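Anapc5 protein (Xenopus laevis, PDB 5BPZ) is a subunit of the anaphase-promoting complex, the ubiquitin ligase that drives progress through mitosis, and probably acts as part of its scaffold. Local coordinates at residues Ser42-Asn47 with Arg57-Ile62; Lys75-Val80 with Ser90-Ile95; Gln108-Leu113 with Leu139-Leu144. All coordinates share one frame; numbering follows the deposited sequence.

Contact 1: residues Ser42-Asn47 with Arg57-Ile62; sequences SEMSKN and RLNKQI
Met44 bridges two antiparallel helices almost alone, its methyl CE ending against the backbone and CB of Leu58. CE stands 3.5 Å from Leu58 O and 3.7 Å from Leu58 CB, and the side chain of Asn59 borders the same methyl. One bond back, Met44 SD meets Ile62 CG1 at 3.8 Å, where the two side chains meet tip to tip. SD and CE thus fit between Leu58 and Ile62, one turn apart, with CE also 4.0 Å from Ile62 CG1. A bend at the last torsion (chi3 81°) turns CE off the extended line of the chain. Met44 and Ile62 are buried, and the contact rests on van der Waals packing.

In the turn that carries Met44, Ser42 O accepts from Lys46 N and also from Ser45 OG, the latter at 2.8 Å and 28° out of the carbonyl plane. Helices 32-46 and 52-67 are successive and form a helical hairpin, their short axes at 163° and 11.0 Å apart. Lys55 NZ also donates a hydrogen bond to Ser45 O, tying them together. Glu43 and, in the following loop, Asn47 touch helix 85-99, while Ile62 touches Cys83 of helix 73-83.

Contact 2: residues Lys75-Val80 with Ser90-Ile95; sequences KLIKIV and SVHIRI
Ile77 packs against Val91 and His92 through its longer branch. From CB, which points toward helix 85-99, the side chain divides. CG2 stands anti to the backbone N, leaving CG1 anti to the carbonyl carbon (chi1 -60°), and it is CG1 that heads for the partner helix. CG1 passes the imidazole of His92 obliquely. The next atom, CD1, touches both neighbours, 3.8 Å from Val91 CG1 and 4.0 Å from His92 CB. The Ile77 and Val91 side chains run alongside each other in opposing senses, whereas that of His92 lies roughly perpendicular to Ile77.

Helices 73-83 and 85-99 are consecutive and joined by a very short connection, so this is the inner face of a helical hairpin. The backbones come close at this point, with Ile77 CA 6.9 Å from His92 CA, and a branched side chain is long enough to close the gap. Val91 CG1 is set anti to its own backbone N (chi1 167°), which presents that methyl to Ile77.

Val91 is buried, while Ile77 and His92 are partly exposed. Beyond the hairpin, the His92 ring meets that of Phe160 in helix 146-164, their planes inclined at about 50°, and Leu76 and Ile95 both touch Ser36 of helix 32-46.

Contact 3: residues Gln108-Leu113 with Leu139-Leu144; sequences QFFDDL and LAYNKL
Phe110 and Tyr141 lie ring on ring in a face-to-face stack that joins helices 103-114 and 129-142 of this all-helical domain. The planes are nearly parallel, at 2°, and the centroids are only 3.8 Å apart, so the overlap is extensive. Tyr141 CD1 sits over the centre of the Phe110 ring, and Phe110 CG over that of Tyr141. The side chains themselves come in at a slant; Phe110 CD2 lies 3.6 Å from Tyr141 CE1, and Phe110 CD1 lies 3.7 Å from Tyr141 CG. With CG of Tyr141 anti to the backbone N (chi1 177°), the ring is carried out from its helix toward Phe110. Were Tyr141 replaced by alanine, the Phe110 face it covers would probably lose its stacking partner, opening a gap between the helices.

Both residues are buried. Phe110 also packs on Leu38 of helix 32-46 and on Ile138, while Tyr141 rests on Val149 of helix 146-164. Just past Tyr141 the helix gives way to an inverse gamma turn centred on Lys143. The stack is supplemented by a CH-pi contact, Phe110 CB standing 4.1 Å from the Tyr141 ring centroid and 27° off its normal.

In the fold
All three contacts pair successive helices of one domain, and in each of them apolar groups do the work. Contacts 1 and 2 are partly buried, with aliphatic or thioether tips filling the space; both touching residues of contact 3 are buried, its segments are 25 residues apart against 9, and it is the one built on aromatic rings. Contacts 2 and 3 lie on opposite sides of the chain's centre, their centres about 20 Å apart. No polar bond spans the two segments of any contact, but the Glu43-Arg94 salt bridge links contacts 1 and 2, and Arg94 also packs on Phe109 of contact 3. Helix 32-46, one side of contact 1, also touches elements of contacts 2 and 3, with Ser42 against Leu113.

Contact 1: residues Ser42-Asn47 with Arg57-Ile62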
loop_
_atom_site.group_PDB
_atom_site.type_symbol
_atom_site.label_atom_id
_atom_site.label_comp_id
_atom_site.label_asym_id
_atom_site.label_seq_id
_atom_site.Cartn_x
_atom_site.Cartn_y
_atom_site.Cartn_z
ATOM N N SER A 42 1.454 -4.122 -4.809
ATOM C CA SER A 42 0.452 -4.759 -5.665
ATOM C C SER A 42 0.438 -4.134 -7.073
ATOM O O SER A 42 0.509 -4.866 -8.067
ATOM C CB SER A 42 -0.924 -4.672 -5.023
ATOM O OG SER A 42 -1.904 -5.288 -5.838
ATOM N N GLU A 43 0.378 -2.781 -7.145
ATOM C CA GLU A 43 0.370 -2.027 -8.395
ATOM C C GLU A 43 1.651 -2.201 -9.192
ATOM O O GLU A 43 1.607 -2.207 -10.423
ATOM C CB GLU A 43 0.054 -0.541 -8.157
ATOM C CG GLU A 43 -1.392 -0.286 -7.731
ATOM C CD GLU A 43 -2.458 -0.947 -8.586
ATOM O OE1 GLU A 43 -2.438 -0.747 -9.823
ATOM O OE2 GLU A 43 -3.288 -1.698 -8.023
ATOM N N MET A 44 2.782 -2.380 -8.500
ATOM C CA MET A 44 4.064 -2.600 -9.163
ATOM C C MET A 44 4.084 -3.952 -9.880
ATOM O O MET A 44 4.558 -4.023 -11.008
ATOM C CB MET A 44 5.225 -2.502 -8.169
ATOM C CG MET A 44 5.708 -1.091 -7.964
ATOM S SD MET A 44 6.770 -0.949 -6.503
ATOM C CE MET A 44 8.331 -1.543 -7.207
ATOM N N SER A 45 3.554 -5.015 -9.240
ATOM C CA SER A 45 3.541 -6.347 -9.836
ATOM C C SER A 45 2.591 -6.455 -11.030
ATOM O O SER A 45 2.842 -7.238 -11.929
ATOM C CB SER A 45 3.244 -7.420 -8.789
ATOM O OG SER A 45 1.982 -7.222 -8.177
ATOM N N LYS A 46 1.540 -5.645 -11.051
ATOM C CA LYS A 46 0.503 -5.631 -12.084
ATOM C C LYS A 46 0.838 -4.748 -13.291
ATOM O O LYS A 46 0.195 -4.897 -14.329
ATOM C CB LYS A 46 -0.837 -5.175 -11.468
ATOM C CG LYS A 46 -1.489 -6.204 -10.546
ATOM C CD LYS A 46 -2.471 -5.559 -9.564
ATOM C CE LYS A 46 -3.888 -5.503 -10.084
ATOM N NZ LYS A 46 -4.779 -4.712 -9.193
ATOM N N ASN A 47 1.783 -3.802 -13.148
ATOM C CA ASN A 47 2.169 -2.838 -14.189
ATOM C C ASN A 47 2.404 -3.499 -15.563
ATOM O O ASN A 47 3.345 -4.265 -15.734
ATOM C CB ASN A 47 3.395 -2.032 -13.736
ATOM C CG ASN A 47 3.705 -0.778 -14.528
ATOM O OD1 ASN A 47 3.198 -0.540 -15.632
ATOM N ND2 ASN A 47 4.606 0.037 -13.985
ATOM N N ARG A 57 14.089 -4.643 -10.743
ATOM C CA ARG A 57 14.965 -3.504 -10.454
ATOM C C ARG A 57 14.213 -2.519 -9.562
ATOM O O ARG A 57 14.755 -2.086 -8.552
ATOM C CB ARG A 57 15.410 -2.791 -11.745
ATOM C CG ARG A 57 16.318 -3.609 -12.653
ATOM C CD ARG A 57 16.871 -2.771 -13.797
ATOM N NE ARG A 57 17.691 -3.575 -14.707
ATOM C CZ ARG A 57 17.475 -3.698 -16.014
ATOM N NH1 ARG A 57 16.466 -3.056 -16.590
ATOM N NH2 ARG A 57 18.264 -4.463 -16.753
ATOM N N LEU A 58 12.956 -2.194 -9.919
ATOM C CA LEU A 58 12.118 -1.269 -9.159
ATOM C C LEU A 58 11.804 -1.748 -7.741
ATOM O O LEU A 58 11.750 -0.918 -6.833
ATOM C CB LEU A 58 10.841 -0.915 -9.920
ATOM C CG LEU A 58 11.018 0.028 -11.104
ATOM C CD1 LEU A 58 9.717 0.241 -11.801
ATOM C CD2 LEU A 58 11.601 1.374 -10.679
ATOM N N ASN A 59 11.641 -3.077 -7.541
ATOM C CA ASN A 59 11.406 -3.678 -6.224
ATOM C C ASN A 59 12.610 -3.481 -5.298
ATOM O O ASN A 59 12.427 -3.429 -4.082
ATOM C CB ASN A 59 11.056 -5.169 -6.331
ATOM C CG ASN A 59 9.600 -5.456 -6.625
ATOM O OD1 ASN A 59 9.270 -6.162 -7.585
ATOM N ND2 ASN A 59 8.691 -4.937 -5.802
ATOM N N LYS A 60 13.836 -3.369 -5.872
ATOM C CA LYS A 60 15.066 -3.118 -5.114
ATOM C C LYS A 60 15.087 -1.639 -4.677
ATOM O O LYS A 60 15.440 -1.335 -3.538
ATOM C CB LYS A 60 16.323 -3.414 -5.964
ATOM C CG LYS A 60 16.479 -4.862 -6.424
ATOM C CD LYS A 60 17.598 -4.988 -7.458
ATOM C CE LYS A 60 17.620 -6.324 -8.167
ATOM N NZ LYS A 60 18.246 -7.391 -7.342
ATOM N N GLN A 61 14.718 -0.731 -5.594
ATOM C CA GLN A 61 14.694 0.714 -5.373
ATOM C C GLN A 61 13.671 1.120 -4.293
ATOM O O GLN A 61 13.893 2.101 -3.580
ATOM C CB GLN A 61 14.417 1.431 -6.715
ATOM C CG GLN A 61 14.595 2.952 -6.702
ATOM C CD GLN A 61 14.714 3.552 -8.084
ATOM O OE1 GLN A 61 13.933 3.259 -8.996
ATOM N NE2 GLN A 61 15.693 4.429 -8.265
ATOM N N ILE A 62 12.587 0.334 -4.155
ATOM C CA ILE A 62 11.469 0.576 -3.243
ATOM C C ILE A 62 11.719 0.094 -1.800
ATOM O O ILE A 62 11.050 0.596 -0.894
ATOM C CB ILE A 62 10.173 -0.031 -3.889
ATOM C CG1 ILE A 62 9.189 1.078 -4.304
ATOM C CG2 ILE A 62 9.483 -1.133 -3.062
ATOM C CD1 ILE A 62 9.720 2.045 -5.398
#

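Contact 2: residues Lys75-Val80 with Ser90-Ile95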
loop_
_atom_site.group_PDB
_atom_site.type_symbol
_atom_site.label_atom_id
_atom_site.label_comp_id
_atom_site.label_asym_id
_atom_site.label_seq_id
_atom_site.Cartn_x
_atom_site.Cartn_y
_atom_site.Cartn_z
ATOM N N LYS A 75 3.696 12.600 0.577
ATOM C CA LYS A 75 5.124 12.314 0.438
ATOM C C LYS A 75 5.362 10.996 -0.282
ATOM O O LYS A 75 6.226 10.929 -1.158
ATOM C CB LYS A 75 5.847 12.337 1.787
ATOM C CG LYS A 75 7.342 12.609 1.631
ATOM C CD LYS A 75 8.060 12.635 2.969
ATOM C CE LYS A 75 9.479 12.139 2.864
ATOM N NZ LYS A 75 9.977 11.636 4.174
ATOM N N LEU A 76 4.591 9.959 0.071
ATOM C CA LEU A 76 4.704 8.650 -0.562
ATOM C C LEU A 76 4.434 8.735 -2.058
ATOM O O LEU A 76 5.226 8.208 -2.830
ATOM C CB LEU A 76 3.773 7.625 0.101
ATOM C CG LEU A 76 3.741 6.233 -0.534
ATOM C CD1 LEU A 76 5.123 5.554 -0.477
ATOM C CD2 LEU A 76 2.706 5.370 0.131
ATOM N N ILE A 77 3.365 9.438 -2.469
ATOM C CA ILE A 77 3.015 9.611 -3.892
ATOM C C ILE A 77 4.121 10.365 -4.634
ATOM O O ILE A 77 4.433 10.010 -5.771
ATOM C CB ILE A 77 1.588 10.249 -4.064
ATOM C CG1 ILE A 77 0.461 9.369 -3.414
ATOM C CG2 ILE A 77 1.258 10.602 -5.532
ATOM C CD1 ILE A 77 0.421 7.838 -3.789
ATOM N N LYS A 78 4.729 11.388 -3.987
ATOM C CA LYS A 78 5.821 12.166 -4.585
ATOM C C LYS A 78 7.027 11.269 -4.868
ATOM O O LYS A 78 7.561 11.308 -5.965
ATOM C CB LYS A 78 6.196 13.371 -3.711
ATOM C CG LYS A 78 5.229 14.537 -3.858
ATOM C CD LYS A 78 5.568 15.687 -2.921
ATOM C CE LYS A 78 4.838 16.959 -3.289
ATOM N NZ LYS A 78 3.392 16.898 -2.948
ATOM N N ILE A 79 7.368 10.382 -3.927
ATOM C CA ILE A 79 8.455 9.408 -4.081
ATOM C C ILE A 79 8.161 8.435 -5.236
ATOM O O ILE A 79 9.026 8.231 -6.088
ATOM C CB ILE A 79 8.750 8.676 -2.740
ATOM C CG1 ILE A 79 9.285 9.674 -1.687
ATOM C CG2 ILE A 79 9.736 7.521 -2.957
ATOM C CD1 ILE A 79 9.281 9.197 -0.265
ATOM N N VAL A 80 6.944 7.855 -5.268
ATOM C CA VAL A 80 6.502 6.901 -6.299
ATOM C C VAL A 80 6.508 7.554 -7.698
ATOM O O VAL A 80 6.886 6.896 -8.659
ATOM C CB VAL A 80 5.131 6.245 -5.952
ATOM C CG1 VAL A 80 4.705 5.245 -7.025
ATOM C CG2 VAL A 80 5.178 5.556 -4.591
ATOM N N SER A 90 -2.177 5.250 -9.980
ATOM C CA SER A 90 -2.919 4.018 -9.729
ATOM C C SER A 90 -2.949 3.701 -8.244
ATOM O O SER A 90 -3.967 3.228 -7.741
ATOM C CB SER A 90 -2.309 2.855 -10.503
ATOM O OG SER A 90 -2.272 3.136 -11.891
ATOM N N VAL A 91 -1.833 3.956 -7.551
ATOM C CA VAL A 91 -1.682 3.764 -6.110
ATOM C C VAL A 91 -2.616 4.755 -5.405
ATOM O O VAL A 91 -3.422 4.344 -4.568
ATOM C CB VAL A 91 -0.202 3.932 -5.662
ATOM C CG1 VAL A 91 -0.079 4.042 -4.145
ATOM C CG2 VAL A 91 0.658 2.792 -6.182
ATOM N N HIS A 92 -2.521 6.046 -5.789
ATOM C CA HIS A 92 -3.312 7.146 -5.239
ATOM C C HIS A 92 -4.829 6.912 -5.349
ATOM O O HIS A 92 -5.535 7.041 -4.344
ATOM C CB HIS A 92 -2.885 8.486 -5.867
ATOM C CG HIS A 92 -3.646 9.662 -5.347
ATOM N ND1 HIS A 92 -3.411 10.175 -4.086
ATOM C CD2 HIS A 92 -4.647 10.367 -5.927
ATOM C CE1 HIS A 92 -4.258 11.182 -3.947
ATOM N NE2 HIS A 92 -5.029 11.329 -5.021
ATOM N N ILE A 93 -5.312 6.523 -6.549
ATOM C CA ILE A 93 -6.734 6.266 -6.824
ATOM C C ILE A 93 -7.222 4.989 -6.119
ATOM O O ILE A 93 -8.388 4.929 -5.733
ATOM C CB ILE A 93 -7.072 6.280 -8.363
ATOM C CG1 ILE A 93 -6.562 7.562 -9.088
ATOM C CG2 ILE A 93 -8.565 6.042 -8.650
ATOM C CD1 ILE A 93 -7.244 8.920 -8.742
ATOM N N ARG A 94 -6.354 3.976 -5.954
ATOM C CA ARG A 94 -6.743 2.738 -5.267
ATOM C C ARG A 94 -7.053 3.022 -3.787
ATOM O O ARG A 94 -8.029 2.489 -3.260
ATOM C CB ARG A 94 -5.670 1.646 -5.412
ATOM C CG ARG A 94 -5.990 0.360 -4.655
ATOM C CD ARG A 94 -6.398 -0.770 -5.574
ATOM N NE ARG A 94 -5.241 -1.580 -5.936
ATOM C CZ ARG A 94 -5.106 -2.871 -5.651
ATOM N NH1 ARG A 94 -6.080 -3.527 -5.033
ATOM N NH2 ARG A 94 -4.009 -3.520 -6.005
ATOM N N ILE A 95 -6.216 3.849 -3.129
ATOM C CA ILE A 95 -6.410 4.253 -1.735
ATOM C C ILE A 95 -7.661 5.121 -1.660
ATOM O O ILE A 95 -8.525 4.851 -0.830
ATOM C CB ILE A 95 -5.137 4.921 -1.135
ATOM C CG1 ILE A 95 -4.015 3.873 -0.995
ATOM C CG2 ILE A 95 -5.430 5.599 0.227
ATOM C CD1 ILE A 95 -2.641 4.439 -1.319
#

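Contact 3: residues Gln108-Leu113 with Leu139-Leu144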
loop_
_atom_site.group_PDB
_atom_site.type_symbol
_atom_site.label_atom_id
_atom_site.label_comp_id
_atom_site.label_asym_id
_atom_site.label_seq_id
_atom_site.Cartn_x
_atom_site.Cartn_y
_atom_site.Cartn_z
ATOM N N GLN A 108 -11.342 -6.661 1.586
ATOM C CA GLN A 108 -11.249 -7.279 0.263
ATOM C C GLN A 108 -9.857 -7.059 -0.340
ATOM O O GLN A 108 -9.372 -7.931 -1.055
ATOM C CB GLN A 108 -12.341 -6.738 -0.667
ATOM C CG GLN A 108 -12.550 -7.561 -1.939
ATOM C CD GLN A 108 -13.536 -6.922 -2.887
ATOM O OE1 GLN A 108 -13.867 -5.732 -2.784
ATOM N NE2 GLN A 108 -14.017 -7.701 -3.845
ATOM N N PHE A 109 -9.219 -5.905 -0.055
ATOM C CA PHE A 109 -7.859 -5.625 -0.531
ATOM C C PHE A 109 -6.880 -6.621 0.102
ATOM O O PHE A 109 -6.013 -7.150 -0.594
ATOM C CB PHE A 109 -7.422 -4.166 -0.251
ATOM C CG PHE A 109 -5.929 -3.947 -0.434
ATOM C CD1 PHE A 109 -5.356 -3.957 -1.702
ATOM C CD2 PHE A 109 -5.090 -3.809 0.667
ATOM C CE1 PHE A 109 -3.976 -3.807 -1.867
ATOM C CE2 PHE A 109 -3.708 -3.652 0.500
ATOM C CZ PHE A 109 -3.162 -3.654 -0.767
ATOM N N PHE A 110 -7.024 -6.860 1.420
ATOM C CA PHE A 110 -6.193 -7.790 2.182
ATOM C C PHE A 110 -6.358 -9.236 1.715
ATOM O O PHE A 110 -5.354 -9.944 1.613
ATOM C CB PHE A 110 -6.438 -7.644 3.695
ATOM C CG PHE A 110 -5.618 -6.539 4.323
ATOM C CD1 PHE A 110 -4.290 -6.750 4.674
ATOM C CD2 PHE A 110 -6.170 -5.283 4.549
ATOM C CE1 PHE A 110 -3.527 -5.724 5.242
ATOM C CE2 PHE A 110 -5.410 -4.261 5.126
ATOM C CZ PHE A 110 -4.093 -4.486 5.462
ATOM N N ASP A 111 -7.609 -9.655 1.395
ATOM C CA ASP A 111 -7.937 -11.000 0.897
ATOM C C ASP A 111 -7.286 -11.231 -0.472
ATOM O O ASP A 111 -6.592 -12.231 -0.660
ATOM C CB ASP A 111 -9.470 -11.200 0.787
ATOM C CG ASP A 111 -10.266 -11.233 2.087
ATOM O OD1 ASP A 111 -9.661 -11.045 3.166
ATOM O OD2 ASP A 111 -11.502 -11.412 2.020
ATOM N N ASP A 112 -7.502 -10.288 -1.417
ATOM C CA ASP A 112 -6.956 -10.325 -2.778
ATOM C C ASP A 112 -5.427 -10.285 -2.798
ATOM O O ASP A 112 -4.820 -10.976 -3.613
ATOM C CB ASP A 112 -7.544 -9.185 -3.635
ATOM C CG ASP A 112 -9.024 -9.323 -3.973
ATOM O OD1 ASP A 112 -9.591 -10.419 -3.754
ATOM O OD2 ASP A 112 -9.614 -8.336 -4.463
ATOM N N LEU A 113 -4.815 -9.492 -1.897
ATOM C CA LEU A 113 -3.360 -9.355 -1.763
ATOM C C LEU A 113 -2.725 -10.663 -1.274
ATOM O O LEU A 113 -1.645 -11.026 -1.747
ATOM C CB LEU A 113 -3.025 -8.201 -0.807
ATOM C CG LEU A 113 -1.565 -7.799 -0.637
ATOM C CD1 LEU A 113 -1.063 -6.966 -1.819
ATOM C CD2 LEU A 113 -1.387 -7.022 0.623
ATOM N N LEU A 139 -0.185 -11.227 8.545
ATOM C CA LEU A 139 -0.262 -11.872 9.861
ATOM C C LEU A 139 -0.752 -10.887 10.920
ATOM O O LEU A 139 -1.724 -11.196 11.608
ATOM C CB LEU A 139 1.073 -12.492 10.300
ATOM C CG LEU A 139 1.502 -13.816 9.662
ATOM C CD1 LEU A 139 2.923 -14.160 10.066
ATOM C CD2 LEU A 139 0.573 -14.965 10.048
ATOM N N ALA A 140 -0.113 -9.691 11.029
ATOM C CA ALA A 140 -0.506 -8.655 11.995
ATOM C C ALA A 140 -1.933 -8.174 11.742
ATOM O O ALA A 140 -2.640 -7.866 12.706
ATOM C CB ALA A 140 0.466 -7.490 11.971
ATOM N N TYR A 141 -2.374 -8.170 10.457
ATOM C CA TYR A 141 -3.740 -7.818 10.072
ATOM C C TYR A 141 -4.729 -8.846 10.612
ATOM O O TYR A 141 -5.724 -8.445 11.205
ATOM C CB TYR A 141 -3.910 -7.677 8.542
ATOM C CG TYR A 141 -5.339 -7.375 8.122
ATOM C CD1 TYR A 141 -5.886 -6.106 8.303
ATOM C CD2 TYR A 141 -6.152 -8.365 7.574
ATOM C CE1 TYR A 141 -7.208 -5.831 7.950
ATOM C CE2 TYR A 141 -7.471 -8.098 7.208
ATOM C CZ TYR A 141 -7.992 -6.826 7.390
ATOM O OH TYR A 141 -9.288 -6.546 7.032
ATOM N N ASN A 142 -4.474 -10.154 10.379
ATOM C CA ASN A 142 -5.331 -11.271 10.804
ATOM C C ASN A 142 -5.445 -11.414 12.327
ATOM O O ASN A 142 -6.496 -11.829 12.814
ATOM C CB ASN A 142 -4.886 -12.594 10.157
ATOM C CG ASN A 142 -5.076 -12.678 8.656
ATOM O OD1 ASN A 142 -6.117 -12.311 8.097
ATOM N ND2 ASN A 142 -4.092 -13.240 7.975
ATOM N N LYS A 143 -4.379 -11.065 13.082
ATOM C CA LYS A 143 -4.389 -11.095 14.552
ATOM C C LYS A 143 -4.985 -9.754 15.000
ATOM O O LYS A 143 -4.412 -9.020 15.813
ATOM C CB LYS A 143 -2.970 -11.324 15.102
ATOM C CG LYS A 143 -2.585 -12.801 15.139
ATOM C CD LYS A 143 -1.322 -13.086 14.337
ATOM C CE LYS A 143 -1.451 -14.318 13.472
ATOM N NZ LYS A 143 -2.273 -14.070 12.257
ATOM N N LEU A 144 -6.157 -9.452 14.424
ATOM C CA LEU A 144 -6.878 -8.204 14.537
ATOM C C LEU A 144 -7.440 -7.891 15.928
ATOM O O LEU A 144 -6.690 -7.694 16.879
ATOM C CB LEU A 144 -7.978 -8.066 13.448
ATOM C CG LEU A 144 -8.986 -9.196 13.168
ATOM C CD1 LEU A 144 -10.409 -8.653 13.175
ATOM C CD2 LEU A 144 -8.765 -9.770 11.795
#